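Local coordinates for protein GTP binding regulator (Thermotoga maritima, PDB 1VR8) that is of unknown function but has a fold similar to the Ran-binding protein Mog1p and may act as a GTP binding regulator, at residues 13-18 against 113-118; 23-28 against 134-139. One frame throughout, in Å; residues are numbered along the deposited sequence.

Both interactions fasten the loop and short helix near the start of the modelled chain to its later part: segment 13-18 packs on strand 116-122, and segment 23-28 on helix 126-138, which follows that strand. Interaction 1 mixes a buried aromatic centre with a polar, water-bridged rim where Lys114 holds an azide ion. Interaction 2 is smaller and made of van der Waals contacts, with no hydrogen bond between its segments, running from buried Leu26 and Tyr137 to partly exposed Val25 and Val136. Their centres lie about 13 Å apart, yet they touch: Phe118 CZ of interaction 1 comes within 3.4 Å of Tyr137 CE2 of interaction 2, joining the two apolar layers.

Interaction 1 of 2, residues 13-18 against 113-118; sequences PPEAYS and RKNWLF. With AZI (azide ion), chain C.
The indole of Trp116 has the Pro13 ring on one face: Pro13 CD stands 3.7 Å from the centroid of the five-membered ring and 8° off its normal, a CH-pi contact, while Pro13 CB and CG lie toward CE2 and CZ2. Backbone carbonyls line the NE1-CZ2-CH2 side of its edge. Trp116 NE1 donates in the ring plane to Pro14 O at 3.2 Å, reaching this oxygen from above its carbonyl plane, while Tyr17 N, closing the type I turn 14-17, comes to it from the opposite face. Farther along the edge Tyr17 O sits 3.3 Å from Trp116 CZ2. Pro13 CD also meets the edge of the Phe118 ring, 3.6 Å from CZ, so this one carbon sits in the corner between the Trp116 face and the Phe118 edge.

The Asn115 amide serves the next carbonyl. Its CG sits between the backbone N and the carbonyl carbon (chi1 59°), which turns ND2 to Glu15 O at 3.0 Å, a nearly straight bond (161°) on an in-plane lone pair. Asn115 OD1 is buried against Glu15 CG without a polar partner in the model. Glu15 and Lys114 form no direct salt bridge; a water accepts from Lys114 NZ and donates to Glu15 OE2, and Lys114 NZ also holds N1 of an azide, probably from the crystallisation liquor, at 2.7 Å, with Ile6 N as a further donor to the ion.

The type II' turn 113-116 is the hairpin bend between strands 106-113 and 116-122, and the 13-18 loop packs against it just before helix 19-24, for which Ser18 is the N-cap, its OG bonded to Thr21 N. Ala22 of that helix touches both Pro13 and Trp116, and Val65 of strand 59-67 lies beside Trp116 and Phe118.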
loop_
_atom_site.group_PDB
_atom_site.type_symbol
_atom_site.label_atom_id
_atom_site.label_comp_id
_atom_site.label_asym_id
_atom_site.label_seq_id
_atom_site.Cartn_x
_atom_site.Cartn_y
_atom_site.Cartn_z
ATOM N N PRO A 13 4.906 -4.150 7.526
ATOM C CA PRO A 13 5.487 -5.304 8.161
ATOM C C PRO A 13 6.919 -5.076 8.629
ATOM O O PRO A 13 7.583 -4.131 8.191
ATOM C CB PRO A 13 5.463 -6.390 7.052
ATOM C CG PRO A 13 4.464 -5.927 6.106
ATOM C CD PRO A 13 4.603 -4.421 6.113
ATOM N N PRO A 14 7.404 -5.966 9.497
ATOM C CA PRO A 14 8.820 -6.016 9.853
ATOM C C PRO A 14 9.682 -6.169 8.608
ATOM O O PRO A 14 9.212 -6.631 7.569
ATOM C CB PRO A 14 8.900 -7.235 10.774
ATOM C CG PRO A 14 7.499 -7.458 11.234
ATOM C CD PRO A 14 6.630 -7.034 10.155
ATOM N N GLU A 15 10.930 -5.750 8.687
ATOM C CA GLU A 15 11.792 -5.752 7.510
ATOM C C GLU A 15 12.011 -7.160 6.938
ATOM O O GLU A 15 12.106 -7.317 5.723
ATOM C CB GLU A 15 13.096 -4.979 7.801
ATOM C CG GLU A 15 12.757 -3.440 8.012
ATOM C CD GLU A 15 13.882 -2.582 8.592
ATOM O OE1 GLU A 15 14.913 -2.414 7.912
ATOM O OE2 GLU A 15 13.701 -2.032 9.708
ATOM N N ALA A 16 12.002 -8.192 7.788
ATOM C CA ALA A 16 12.225 -9.571 7.341
ATOM C C ALA A 16 10.979 -10.265 6.794
ATOM O O ALA A 16 11.068 -11.376 6.324
ATOM C CB ALA A 16 12.808 -10.437 8.476
ATOM N N TYR A 17 9.826 -9.628 6.850
ATOM C CA TYR A 17 8.557 -10.313 6.604
ATOM C C TYR A 17 8.386 -10.563 5.095
ATOM O O TYR A 17 8.829 -9.756 4.287
ATOM C CB TYR A 17 7.438 -9.408 7.065
ATOM C CG TYR A 17 6.141 -10.044 7.500
ATOM C CD1 TYR A 17 6.020 -10.609 8.775
ATOM C CD2 TYR A 17 5.015 -9.994 6.694
ATOM C CE1 TYR A 17 4.804 -11.142 9.200
ATOM C CE2 TYR A 17 3.791 -10.553 7.103
ATOM C CZ TYR A 17 3.693 -11.109 8.358
ATOM O OH TYR A 17 2.464 -11.624 8.770
ATOM N N SER A 18 7.770 -11.693 4.747
ATOM C CA SER A 18 7.459 -12.034 3.368
ATOM C C SER A 18 6.451 -11.092 2.731
ATOM O O SER A 18 5.428 -10.746 3.322
ATOM C CB SER A 18 6.922 -13.478 3.322
ATOM O OG SER A 18 6.143 -13.730 2.187
ATOM N N ARG A 113 7.850 3.246 3.936
ATOM C CA ARG A 113 8.689 3.340 5.113
ATOM C C ARG A 113 9.587 2.112 5.125
ATOM O O ARG A 113 9.179 1.028 4.692
ATOM C CB ARG A 113 7.858 3.446 6.379
ATOM C CG ARG A 113 8.674 3.847 7.633
ATOM C CD ARG A 113 7.729 4.162 8.805
ATOM N NE ARG A 113 8.414 4.666 10.005
ATOM C CZ ARG A 113 9.052 3.912 10.905
ATOM N NH1 ARG A 113 9.118 2.594 10.759
ATOM N NH2 ARG A 113 9.636 4.469 11.961
ATOM N N LYS A 114 10.798 2.283 5.612
ATOM C CA LYS A 114 11.803 1.229 5.610
ATOM C C LYS A 114 11.888 0.595 4.203
ATOM O O LYS A 114 12.162 1.303 3.241
ATOM C CB LYS A 114 11.502 0.190 6.713
ATOM C CG LYS A 114 11.531 0.769 8.148
ATOM C CD LYS A 114 12.898 1.270 8.543
ATOM C CE LYS A 114 12.953 1.714 10.030
ATOM N NZ LYS A 114 14.313 2.212 10.403
ATOM N N ASN A 115 11.661 -0.718 4.111
ATOM C CA ASN A 115 11.797 -1.466 2.870
ATOM C C ASN A 115 10.432 -1.835 2.249
ATOM O O ASN A 115 10.346 -2.782 1.457
ATOM C CB ASN A 115 12.673 -2.710 3.045
ATOM C CG ASN A 115 12.146 -3.681 4.096
ATOM O OD1 ASN A 115 11.540 -3.268 5.084
ATOM N ND2 ASN A 115 12.430 -4.982 3.908
ATOM N N TRP A 116 9.398 -1.045 2.536
ATOM C CA TRP A 116 8.057 -1.334 2.070
ATOM C C TRP A 116 7.434 -0.127 1.388
ATOM O O TRP A 116 7.591 1.016 1.833
ATOM C CB TRP A 116 7.148 -1.725 3.257
ATOM C CG TRP A 116 7.532 -3.034 3.888
ATOM C CD1 TRP A 116 8.288 -3.233 5.024
ATOM C CD2 TRP A 116 7.197 -4.325 3.408
ATOM N NE1 TRP A 116 8.455 -4.562 5.252
ATOM C CE2 TRP A 116 7.806 -5.265 4.271
ATOM C CE3 TRP A 116 6.460 -4.788 2.317
ATOM C CZ2 TRP A 116 7.658 -6.642 4.098
ATOM C CZ3 TRP A 116 6.311 -6.143 2.154
ATOM C CH2 TRP A 116 6.919 -7.062 3.034
ATOM N N LEU A 117 6.675 -0.404 0.336
ATOM C CA LEU A 117 5.842 0.588 -0.340
ATOM C C LEU A 117 4.492 -0.063 -0.597
ATOM O O LEU A 117 4.438 -1.165 -1.131
ATOM C CB LEU A 117 6.485 1.015 -1.645
ATOM C CG LEU A 117 5.594 1.691 -2.693
ATOM C CD1 LEU A 117 5.034 2.990 -2.220
ATOM C CD2 LEU A 117 6.417 1.871 -3.956
ATOM N N PHE A 118 3.423 0.628 -0.217
ATOM C CA PHE A 118 2.031 0.170 -0.451
ATOM C C PHE A 118 1.267 1.203 -1.234
ATOM O O PHE A 118 1.457 2.407 -1.018
ATOM C CB PHE A 118 1.325 -0.044 0.894
ATOM C CG PHE A 118 1.914 -1.180 1.703
ATOM C CD1 PHE A 118 1.550 -2.489 1.423
ATOM C CD2 PHE A 118 2.860 -0.950 2.659
ATOM C CE1 PHE A 118 2.092 -3.535 2.117
ATOM C CE2 PHE A 118 3.437 -2.006 3.356
ATOM C CZ PHE A 118 3.045 -3.294 3.081
HETATM N N1 AZI C . 13.967 3.329 12.886
HETATM N N2 AZI C . 14.619 4.116 13.516
HETATM N N3 AZI C . 14.891 4.902 14.385
HETATM O O HOH W 1 15.673 -0.224 10.388
#

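Interaction 2 of 2, residues 23-28 against 134-139; sequences IFVLET and YRVYEE
Leu26 and Val136 carry the aliphatic part of the contact, crossing with Leu26 CD2 set 3.9 Å from Val136 CB and near both of its methyls. Beside them the two valines lie alongside each other, pointing opposite ways, CG1 of Val25 lying 4.1 Å from CG1 of Val136.

The aromatic part belongs to Tyr137, which Leu26 meets at about a right angle. Leu26 CD2 approaches Tyr137 CE1 obliquely at 4.0 Å, its CD1 packs against the phenol oxygen, and Val25 CG1 arrives at the ring edge. With Tyr137 CG anti to its own carbonyl carbon (chi1 -65°), the ring leaves helix 126-138 toward segment 23-28, and its hydroxyl bonds Ala22 O in helix 19-24. Replacing this tyrosine by an alanine would remove the ring and hydroxyl, which would probably leave Ala22 O without this partner and open a gap beside Leu26 and Val25.

Hydrogen bonding between the two segments is absent. Polar ties lie around them: Leu26 O accepts from His132 NE2, and Glu27 forms a salt bridge with Arg32.

Leu26 also rests on Leu63 and Phe54 of the sheet, so the contact joins the end of helix 19-24 to helix 126-138 over one sheet face. Its cohesion across the segments comes from shape and burial of hydrocarbon, while the directional bond of Tyr137 goes to Ala22 O, just ahead of segment 23-28.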
loop_
_atom_site.group_PDB
_atom_site.type_symbol
_atom_site.label_atom_id
_atom_site.label_comp_id
_atom_site.label_asym_id
_atom_site.label_seq_id
_atom_site.Cartn_x
_atom_site.Cartn_y
_atom_site.Cartn_z
ATOM N N ILE A 23 0.399 -9.680 2.185
ATOM C CA ILE A 23 -0.931 -9.660 1.563
ATOM C C ILE A 23 -1.903 -10.578 2.292
ATOM O O ILE A 23 -3.030 -10.187 2.685
ATOM C CB ILE A 23 -0.820 -10.095 0.088
ATOM C CG1 ILE A 23 -0.016 -9.056 -0.715
ATOM C CG2 ILE A 23 -2.184 -10.320 -0.525
ATOM C CD1 ILE A 23 0.406 -9.509 -2.039
ATOM N N PHE A 24 -1.480 -11.822 2.474
ATOM C CA PHE A 24 -2.401 -12.845 2.965
ATOM C C PHE A 24 -2.862 -12.590 4.388
ATOM O O PHE A 24 -3.986 -12.922 4.751
ATOM C CB PHE A 24 -1.775 -14.235 2.863
ATOM C CG PHE A 24 -1.457 -14.665 1.442
ATOM C CD1 PHE A 24 -2.429 -14.655 0.466
ATOM C CD2 PHE A 24 -0.190 -15.124 1.107
ATOM C CE1 PHE A 24 -2.153 -15.035 -0.841
ATOM C CE2 PHE A 24 0.103 -15.521 -0.226
ATOM C CZ PHE A 24 -0.885 -15.472 -1.181
ATOM N N VAL A 25 -2.026 -11.938 5.197
ATOM C CA VAL A 25 -2.404 -11.647 6.577
ATOM C C VAL A 25 -3.553 -10.619 6.690
ATOM O O VAL A 25 -4.186 -10.474 7.726
ATOM C CB VAL A 25 -1.141 -11.188 7.369
ATOM C CG1 VAL A 25 -0.777 -9.797 7.007
ATOM C CG2 VAL A 25 -1.319 -11.366 8.835
ATOM N N LEU A 26 -3.835 -9.914 5.595
ATOM C CA LEU A 26 -4.888 -8.889 5.610
ATOM C C LEU A 26 -6.291 -9.441 5.411
ATOM O O LEU A 26 -7.272 -8.726 5.601
ATOM C CB LEU A 26 -4.623 -7.853 4.527
ATOM C CG LEU A 26 -3.298 -7.139 4.695
ATOM C CD1 LEU A 26 -3.049 -6.278 3.482
ATOM C CD2 LEU A 26 -3.318 -6.323 5.974
ATOM N N GLU A 27 -6.412 -10.692 4.996
ATOM C CA GLU A 27 -7.708 -11.245 4.703
ATOM C C GLU A 27 -8.526 -11.409 6.004
ATOM O O GLU A 27 -8.001 -11.775 7.060
ATOM C CB GLU A 27 -7.543 -12.557 3.875
ATOM C CG GLU A 27 -8.821 -13.089 3.372
ATOM C CD GLU A 27 -8.662 -14.168 2.326
ATOM O OE1 GLU A 27 -7.617 -14.909 2.351
ATOM O OE2 GLU A 27 -9.615 -14.297 1.537
ATOM N N THR A 28 -9.822 -11.092 5.956
ATOM C CA THR A 28 -10.738 -11.410 7.035
ATOM C C THR A 28 -12.048 -11.800 6.362
ATOM O O THR A 28 -12.149 -11.771 5.136
ATOM C CB THR A 28 -11.034 -10.217 7.974
ATOM O OG1 THR A 28 -11.818 -9.253 7.281
ATOM C CG2 THR A 28 -9.769 -9.537 8.498
ATOM N N TYR A 134 -3.333 -0.603 8.330
ATOM C CA TYR A 134 -2.631 0.010 9.462
ATOM C C TYR A 134 -2.745 -0.809 10.764
ATOM O O TYR A 134 -1.764 -1.043 11.467
ATOM C CB TYR A 134 -3.221 1.409 9.721
ATOM C CG TYR A 134 -2.827 2.503 8.749
ATOM C CD1 TYR A 134 -2.034 2.277 7.629
ATOM C CD2 TYR A 134 -3.299 3.791 8.969
ATOM C CE1 TYR A 134 -1.683 3.342 6.778
ATOM C CE2 TYR A 134 -2.971 4.831 8.127
ATOM C CZ TYR A 134 -2.180 4.608 7.054
ATOM O OH TYR A 134 -1.888 5.690 6.255
ATOM N N ARG A 135 -3.970 -1.168 11.108
ATOM C CA ARG A 135 -4.253 -1.910 12.323
ATOM C C ARG A 135 -3.595 -3.303 12.340
ATOM O O ARG A 135 -3.038 -3.716 13.376
ATOM C CB ARG A 135 -5.746 -1.972 12.531
ATOM C CG ARG A 135 -6.257 -0.599 12.963
ATOM C CD ARG A 135 -7.735 -0.517 13.033
ATOM N NE ARG A 135 -8.140 0.730 13.679
ATOM C CZ ARG A 135 -9.366 1.230 13.608
ATOM N NH1 ARG A 135 -10.308 0.631 12.874
ATOM N NH2 ARG A 135 -9.654 2.343 14.254
ATOM N N VAL A 136 -3.600 -3.997 11.206
ATOM C CA VAL A 136 -2.984 -5.339 11.175
ATOM C C VAL A 136 -1.464 -5.218 11.338
ATOM O O VAL A 136 -0.855 -5.903 12.163
ATOM C CB VAL A 136 -3.351 -6.078 9.889
ATOM C CG1 VAL A 136 -2.585 -7.373 9.759
ATOM C CG2 VAL A 136 -4.851 -6.324 9.852
ATOM N N TYR A 137 -0.862 -4.313 10.574
ATOM C CA TYR A 137 0.596 -4.151 10.631
ATOM C C TYR A 137 1.065 -3.563 11.955
ATOM O O TYR A 137 2.117 -3.917 12.456
ATOM C CB TYR A 137 1.103 -3.332 9.454
ATOM C CG TYR A 137 0.911 -3.975 8.073
ATOM C CD1 TYR A 137 0.712 -5.359 7.906
ATOM C CD2 TYR A 137 0.992 -3.186 6.925
ATOM C CE1 TYR A 137 0.572 -5.915 6.620
ATOM C CE2 TYR A 137 0.890 -3.734 5.661
ATOM C CZ TYR A 137 0.653 -5.097 5.520
ATOM O OH TYR A 137 0.528 -5.642 4.268
ATOM N N GLU A 138 0.281 -2.665 12.534
ATOM C CA GLU A 138 0.676 -2.025 13.792
ATOM C C GLU A 138 0.872 -3.049 14.910
ATOM O O GLU A 138 1.694 -2.842 15.827
ATOM C CB GLU A 138 -0.368 -0.982 14.189
ATOM C CG GLU A 138 -0.109 -0.275 15.507
ATOM C CD GLU A 138 0.975 0.775 15.436
ATOM O OE1 GLU A 138 1.501 1.016 14.333
ATOM O OE2 GLU A 138 1.313 1.334 16.501
ATOM N N GLU A 139 0.117 -4.149 14.877
ATOM C CA GLU A 139 0.245 -5.162 15.923
ATOM C C GLU A 139 1.565 -5.929 15.859
ATOM O O GLU A 139 1.968 -6.568 16.834
ATOM C CB GLU A 139 -0.900 -6.165 15.819
ATOM C CG GLU A 139 -2.260 -5.613 16.218
#